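Local coordinates for Di-haem cytochrome c peroxidase family protein (Burkholderia thailandensis E264, PDB 6NX0) that carries two covalently bound c-type hemes, forms an unusually stable bis-Fe(IV) state and probably acts as a peroxidase, at residues Leu282-Phe293 with Asp446-Thr456. Sequence-based numbering, arbitrary orientation.
Sequences LTPQEMRGLALF and DVDDLVAFLRT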
ATOM      1  N   LEU A 282       1.050  17.557 -20.469  1.00 17.60           N
ATOM      2  CA  LEU A 282       2.113  17.596 -19.478  1.00 16.81           C
ATOM      3  C   LEU A 282       3.298  18.377 -20.032  1.00 18.77           C
ATOM      4  O   LEU A 282       3.364  18.688 -21.230  1.00 20.87           O
ATOM      5  CB  LEU A 282       2.544  16.183 -19.109  1.00 16.97           C
ATOM      6  CG  LEU A 282       1.431  15.287 -18.567  1.00 21.59           C
ATOM      7  CD1 LEU A 282       1.970  13.904 -18.285  1.00 21.03           C
ATOM      8  CD2 LEU A 282       0.839  15.899 -17.312  1.00 18.01           C
ATOM      9  N   THR A 283       4.270  18.655 -19.166  1.00 12.82           N
ATOM     10  CA  THR A 283       5.452  19.383 -19.610  1.00 14.46           C
ATOM     11  C   THR A 283       6.388  18.463 -20.382  1.00 14.80           C
ATOM     12  O   THR A 283       6.343  17.238 -20.231  1.00 14.69           O
ATOM     13  CB  THR A 283       6.223  19.971 -18.429  1.00 16.00           C
ATOM     14  OG1 THR A 283       6.840  18.904 -17.693  1.00 13.80           O
ATOM     15  CG2 THR A 283       5.323  20.796 -17.502  1.00 16.51           C
ATOM     16  N   PRO A 284       7.264  19.024 -21.210  1.00 17.37           N
ATOM     17  CA  PRO A 284       8.263  18.177 -21.870  1.00 15.55           C
ATOM     18  C   PRO A 284       9.038  17.290 -20.901  1.00 17.03           C
ATOM     19  O   PRO A 284       9.246  16.105 -21.198  1.00 15.27           O
ATOM     20  CB  PRO A 284       9.152  19.201 -22.583  1.00 17.04           C
ATOM     21  CG  PRO A 284       8.183  20.309 -22.921  1.00 19.57           C
ATOM     22  CD  PRO A 284       7.255  20.400 -21.748  1.00 19.28           C
ATOM     23  N   GLN A 285       9.468  17.824 -19.755  1.00 15.37           N
ATOM     24  CA  GLN A 285      10.178  17.000 -18.782  1.00 13.97           C
ATOM     25  C   GLN A 285       9.302  15.867 -18.277  1.00 13.69           C
ATOM     26  O   GLN A 285       9.775  14.735 -18.133  1.00 12.85           O
ATOM     27  CB  GLN A 285      10.656  17.844 -17.609  1.00 15.59           C
ATOM     28  CG  GLN A 285      11.319  16.994 -16.537  1.00 16.32           C
ATOM     29  CD  GLN A 285      11.805  17.785 -15.358  1.00 14.87           C
ATOM     30  OE1 GLN A 285      11.139  18.721 -14.901  1.00 20.16           O
ATOM     31  NE2 GLN A 285      12.964  17.404 -14.834  1.00 17.01           N
ATOM     32  N   GLU A 286       8.045  16.162 -17.945  1.00 12.27           N
ATOM     33  CA  GLU A 286       7.134  15.109 -17.474  1.00 12.01           C
ATOM     34  C   GLU A 286       6.962  14.027 -18.534  1.00 12.90           C
ATOM     35  O   GLU A 286       6.938  12.825 -18.220  1.00 12.44           O
ATOM     36  CB  GLU A 286       5.786  15.719 -17.056  1.00 13.35           C
ATOM     37  CG  GLU A 286       5.885  16.559 -15.763  1.00 15.79           C
ATOM     38  CD  GLU A 286       4.762  17.551 -15.561  1.00 13.45           C
ATOM     39  OE1 GLU A 286       3.921  17.715 -16.463  1.00 12.83           O
ATOM     40  OE2 GLU A 286       4.698  18.150 -14.459  1.00 16.25           O
ATOM     41  N   MET A 287       6.876  14.428 -19.806  1.00 13.59           N
ATOM     42  CA  MET A 287       6.805  13.449 -20.887  1.00 13.13           C
ATOM     43  C   MET A 287       8.101  12.643 -21.008  1.00 13.50           C
ATOM     44  O   MET A 287       8.049  11.439 -21.297  1.00 15.21           O
ATOM     45  CB  MET A 287       6.468  14.161 -22.207  1.00 14.92           C
ATOM     46  CG  MET A 287       5.071  14.770 -22.254  1.00 15.37           C
ATOM     47  SD  MET A 287       3.725  13.615 -21.974  1.00 20.58           S
ATOM     48  CE  MET A 287       3.821  12.588 -23.449  1.00 23.03           C
ATOM     49  N   ARG A 288       9.269  13.255 -20.794  1.00 12.14           N
ATOM     50  CA  ARG A 288      10.499  12.457 -20.778  1.00 12.48           C
ATOM     51  C   ARG A 288      10.444  11.420 -19.674  1.00 16.49           C
ATOM     52  O   ARG A 288      10.879  10.276 -19.856  1.00 14.01           O
ATOM     53  CB  ARG A 288      11.734  13.329 -20.604  1.00 15.01           C
ATOM     54  CG  ARG A 288      12.054  14.186 -21.798  1.00 19.08           C
ATOM     55  CD  ARG A 288      13.466  14.705 -21.727  1.00 16.04           C
ATOM     56  NE  ARG A 288      13.772  15.467 -20.524  1.00 16.38           N
ATOM     57  CZ  ARG A 288      13.488  16.761 -20.361  1.00 24.33           C
ATOM     58  NH1 ARG A 288      12.868  17.443 -21.322  1.00 20.59           N
ATOM     59  NH2 ARG A 288      13.810  17.370 -19.232  1.00 23.79           N
ATOM     60  N   GLY A 289       9.967  11.820 -18.499  1.00 14.61           N
ATOM     61  CA  GLY A 289       9.873  10.875 -17.395  1.00 12.53           C
ATOM     62  C   GLY A 289       8.903   9.743 -17.666  1.00 12.73           C
ATOM     63  O   GLY A 289       9.168   8.595 -17.306  1.00 12.14           O
ATOM     64  N   LEU A 290       7.755  10.051 -18.275  1.00 12.42           N
ATOM     65  CA  LEU A 290       6.798   9.020 -18.661  1.00 13.82           C
ATOM     66  C   LEU A 290       7.447   8.039 -19.625  1.00 14.24           C
ATOM     67  O   LEU A 290       7.284   6.824 -19.495  1.00 13.07           O
ATOM     68  CB  LEU A 290       5.569   9.653 -19.310  1.00 15.29           C
ATOM     69  CG  LEU A 290       4.545   8.742 -19.977  1.00 15.07           C
ATOM     70  CD1 LEU A 290       3.943   7.773 -18.982  1.00 16.96           C
ATOM     71  CD2 LEU A 290       3.469   9.590 -20.634  1.00 19.28           C
ATOM     72  N   ALA A 291       8.225   8.548 -20.578  1.00 14.96           N
ATOM     73  CA  ALA A 291       8.883   7.639 -21.511  1.00 13.89           C
ATOM     74  C   ALA A 291       9.933   6.780 -20.810  1.00 14.89           C
ATOM     75  O   ALA A 291      10.066   5.589 -21.119  1.00 15.48           O
ATOM     76  CB  ALA A 291       9.492   8.434 -22.657  1.00 16.82           C
ATOM     77  N   LEU A 292      10.691   7.351 -19.863  1.00 12.67           N
ATOM     78  CA  LEU A 292      11.641   6.548 -19.090  1.00 11.95           C
ATOM     79  C   LEU A 292      10.920   5.480 -18.278  1.00 13.59           C
ATOM     80  O   LEU A 292      11.415   4.357 -18.125  1.00 10.51           O
ATOM     81  CB  LEU A 292      12.445   7.449 -18.159  1.00 11.51           C
ATOM     82  CG  LEU A 292      13.488   8.292 -18.881  1.00 12.77           C
ATOM     83  CD1 LEU A 292      13.830   9.495 -18.031  1.00 15.28           C
ATOM     84  CD2 LEU A 292      14.748   7.481 -19.154  1.00 14.31           C
ATOM     85  N   PHE A 293       9.778   5.852 -17.706  1.00 13.30           N
ATOM     86  CA  PHE A 293       8.968   4.963 -16.880  1.00 13.00           C
ATOM     87  C   PHE A 293       8.546   3.721 -17.636  1.00 12.74           C
ATOM     88  O   PHE A 293       8.442   2.641 -17.037  1.00 12.04           O
ATOM     89  CB  PHE A 293       7.746   5.746 -16.386  1.00 11.72           C
ATOM     90  CG  PHE A 293       7.001   5.095 -15.247  1.00 12.08           C
ATOM     91  CD1 PHE A 293       5.958   4.227 -15.468  1.00 13.01           C
ATOM     92  CD2 PHE A 293       7.345   5.409 -13.943  1.00 11.51           C
ATOM     93  CE1 PHE A 293       5.294   3.641 -14.399  1.00 11.43           C
ATOM     94  CE2 PHE A 293       6.684   4.848 -12.880  1.00 11.12           C
ATOM     95  CZ  PHE A 293       5.654   3.976 -13.097  1.00 13.17           C
ATOM     96  N   ASP A 446      17.887  11.576 -15.872  1.00 16.24           N
ATOM     97  CA  ASP A 446      16.799  10.619 -16.026  1.00 13.18           C
ATOM     98  C   ASP A 446      16.023  10.465 -14.721  1.00 10.95           C
ATOM     99  O   ASP A 446      14.791  10.432 -14.722  1.00 13.23           O
ATOM    100  CB  ASP A 446      17.333   9.242 -16.427  1.00 13.22           C
ATOM    101  CG  ASP A 446      17.897   9.188 -17.845  1.00 20.31           C
ATOM    102  OD1 ASP A 446      17.552  10.053 -18.677  1.00 21.42           O
ATOM    103  OD2 ASP A 446      18.673   8.247 -18.126  1.00 18.06           O
ATOM    104  N   VAL A 447      16.742  10.348 -13.609  1.00 13.42           N
ATOM    105  CA  VAL A 447      16.082  10.207 -12.309  1.00 13.91           C
ATOM    106  C   VAL A 447      15.240  11.438 -12.020  1.00 12.84           C
ATOM    107  O   VAL A 447      14.089  11.331 -11.569  1.00 12.38           O
ATOM    108  CB  VAL A 447      17.135   9.956 -11.223  1.00 14.16           C
ATOM    109  CG1 VAL A 447      16.516  10.046  -9.826  1.00 12.40           C
ATOM    110  CG2 VAL A 447      17.778   8.599 -11.421  1.00 13.69           C
ATOM    111  N   ASP A 448      15.797  12.635 -12.273  1.00 12.17           N
ATOM    112  CA  ASP A 448      15.024  13.863 -12.090  1.00 15.10           C
ATOM    113  C   ASP A 448      13.733  13.842 -12.917  1.00 12.43           C
ATOM    114  O   ASP A 448      12.672  14.286 -12.462  1.00 13.02           O
ATOM    115  CB  ASP A 448      15.852  15.090 -12.483  1.00 14.67           C
ATOM    116  CG  ASP A 448      17.143  15.269 -11.665  1.00 22.01           C
ATOM    117  OD1 ASP A 448      17.314  14.696 -10.567  1.00 21.38           O
ATOM    118  OD2 ASP A 448      18.018  16.032 -12.143  1.00 22.96           O
ATOM    119  N   ASP A 449      13.813  13.368 -14.167  1.00 12.51           N
ATOM    120  CA  ASP A 449      12.645  13.345 -15.034  1.00 11.80           C
ATOM    121  C   ASP A 449      11.588  12.357 -14.542  1.00 11.34           C
ATOM    122  O   ASP A 449      10.390  12.648 -14.611  1.00 12.04           O
ATOM    123  CB  ASP A 449      13.078  13.016 -16.459  1.00 11.84           C
ATOM    124  CG  ASP A 449      13.902  14.131 -17.108  1.00 19.27           C
ATOM    125  OD1 ASP A 449      13.978  15.249 -16.544  1.00 16.61           O
ATOM    126  OD2 ASP A 449      14.483  13.873 -18.198  1.00 19.40           O
ATOM    127  N   LEU A 450      12.021  11.194 -14.029  1.00 11.67           N
ATOM    128  CA  LEU A 450      11.091  10.244 -13.427  1.00 11.62           C
ATOM    129  C   LEU A 450      10.362  10.858 -12.237  1.00 10.68           C
ATOM    130  O   LEU A 450       9.139  10.710 -12.112  1.00 11.51           O
ATOM    131  CB  LEU A 450      11.832   8.982 -13.004  1.00 10.76           C
ATOM    132  CG  LEU A 450      12.161   7.996 -14.136  1.00 13.40           C
ATOM    133  CD1 LEU A 450      13.220   6.987 -13.688  1.00 13.50           C
ATOM    134  CD2 LEU A 450      10.927   7.298 -14.606  1.00 12.97           C
ATOM    135  N   VAL A 451      11.088  11.570 -11.370  1.00 11.78           N
ATOM    136  CA  VAL A 451      10.429  12.283 -10.269  1.00 12.89           C
ATOM    137  C   VAL A 451       9.402  13.278 -10.801  1.00 10.91           C
ATOM    138  O   VAL A 451       8.274  13.351 -10.306  1.00 10.47           O
ATOM    139  CB  VAL A 451      11.477  12.970  -9.384  1.00 10.84           C
ATOM    140  CG1 VAL A 451      10.809  13.906  -8.364  1.00 13.28           C
ATOM    141  CG2 VAL A 451      12.357  11.952  -8.710  1.00 12.74           C
ATOM    142  N   ALA A 452       9.766  14.047 -11.832  1.00 12.03           N
ATOM    143  CA  ALA A 452       8.805  14.982 -12.411  1.00 11.00           C
ATOM    144  C   ALA A 452       7.543  14.264 -12.880  1.00 10.13           C
ATOM    145  O   ALA A 452       6.419  14.730 -12.667  1.00 10.46           O
ATOM    146  CB  ALA A 452       9.446  15.740 -13.574  1.00 12.77           C
ATOM    147  N   PHE A 453       7.697  13.091 -13.507  1.00 11.86           N
ATOM    148  CA  PHE A 453       6.515  12.361 -13.916  1.00 11.15           C
ATOM    149  C   PHE A 453       5.698  11.893 -12.713  1.00 10.12           C
ATOM    150  O   PHE A 453       4.477  12.014 -12.712  1.00 12.09           O
ATOM    151  CB  PHE A 453       6.913  11.179 -14.793  1.00 12.75           C
ATOM    152  CG  PHE A 453       5.786  10.267 -15.048  1.00 11.39           C
ATOM    153  CD1 PHE A 453       4.686  10.689 -15.764  1.00 12.60           C
ATOM    154  CD2 PHE A 453       5.790   8.972 -14.531  1.00 13.22           C
ATOM    155  CE1 PHE A 453       3.606   9.848 -15.962  1.00 13.54           C
ATOM    156  CE2 PHE A 453       4.719   8.126 -14.728  1.00 11.55           C
ATOM    157  CZ  PHE A 453       3.624   8.554 -15.433  1.00 15.35           C
ATOM    158  N   LEU A 454       6.347  11.351 -11.676  1.00 12.29           N
ATOM    159  CA  LEU A 454       5.575  10.866 -10.528  1.00 11.56           C
ATOM    160  C   LEU A 454       4.785  11.985  -9.870  1.00 10.22           C
ATOM    161  O   LEU A 454       3.720  11.744  -9.293  1.00  9.10           O
ATOM    162  CB  LEU A 454       6.499  10.199  -9.518  1.00  9.76           C
ATOM    163  CG  LEU A 454       7.138   8.894 -10.031  1.00 11.79           C
ATOM    164  CD1 LEU A 454       8.095   8.336  -8.966  1.00 14.23           C
ATOM    165  CD2 LEU A 454       6.063   7.876 -10.429  1.00 14.86           C
ATOM    166  N   ARG A 455       5.290  13.212  -9.937  1.00 11.69           N
ATOM    167  CA  ARG A 455       4.564  14.325  -9.343  1.00 10.91           C
ATOM    168  C   ARG A 455       3.271  14.648 -10.095  1.00 11.46           C
ATOM    169  O   ARG A 455       2.378  15.282  -9.524  1.00 12.90           O
ATOM    170  CB  ARG A 455       5.505  15.537  -9.276  1.00  9.71           C
ATOM    171  CG  ARG A 455       6.660  15.376  -8.311  1.00 11.48           C
ATOM    172  CD  ARG A 455       7.790  16.412  -8.579  1.00 13.99           C
ATOM    173  NE  ARG A 455       7.294  17.787  -8.464  1.00 15.53           N
ATOM    174  CZ  ARG A 455       7.187  18.463  -7.321  1.00 15.67           C
ATOM    175  NH1 ARG A 455       7.549  17.905  -6.176  1.00 11.12           N
ATOM    176  NH2 ARG A 455       6.701  19.709  -7.337  1.00 16.68           N
ATOM    177  N   THR A 456       3.112  14.196 -11.344  1.00  9.88           N
ATOM    178  CA  THR A 456       1.846  14.386 -12.052  1.00 10.55           C
ATOM    179  C   THR A 456       0.730  13.479 -11.544  1.00 11.30           C
ATOM    180  O   THR A 456      -0.428  13.647 -11.949  1.00 12.95           O
ATOM    181  CB  THR A 456       1.997  14.159 -13.571  1.00 12.08           C
ATOM    182  OG1 THR A 456       2.085  12.750 -13.884  1.00 12.53           O
ATOM    183  CG2 THR A 456       3.188  14.931 -14.149  1.00 12.16           C
TER
HETATM  184  O   HOH W   1       6.063  17.499 -12.393  1.00 13.98           O
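Gly289 lies against Leu450 where the helical segments within 282-293 and 446-456 cross at -102°, their axes approaching to 7.0 Å. With no side chain between the backbones, Gly289 CA comes 3.3 Å from Asp449 O in a CA-H...O contact. Asp449 fits as a knob among Gln285, Arg288, Gly289 and Leu292. Its OD1 lies in the amide plane of Gln285 and takes a bond from NE2 (2.9 Å) nearly in line with the C-O bond. Its OD2 meets the guanidinium edge of Arg288 in a salt bridge from NE (2.9 Å), which stands well above the carboxylate plane; NH2 adds a weak bond to OD1. On the other flank, Phe453 CG is anti to the backbone N (chi1 170°), which lays one ring face against Leu290, whose CA is 4.0 Å from the ring centroid in a CH-pi contact. Phe453 CE2 sits over one face of Phe293, 3.8 Å from Phe293 CG, the planes turned by 59°. A water joins Glu286 OE2 to Ala452 O; Glu286 OE1 accepts from Thr283 N and Thr283 OG1 from Glu286 N, a capping box, and OE1 also salt-bridges Arg271. Leu450 approaches the second heme, consistent with the near-perpendicular first and last helices of a cytochrome c domain.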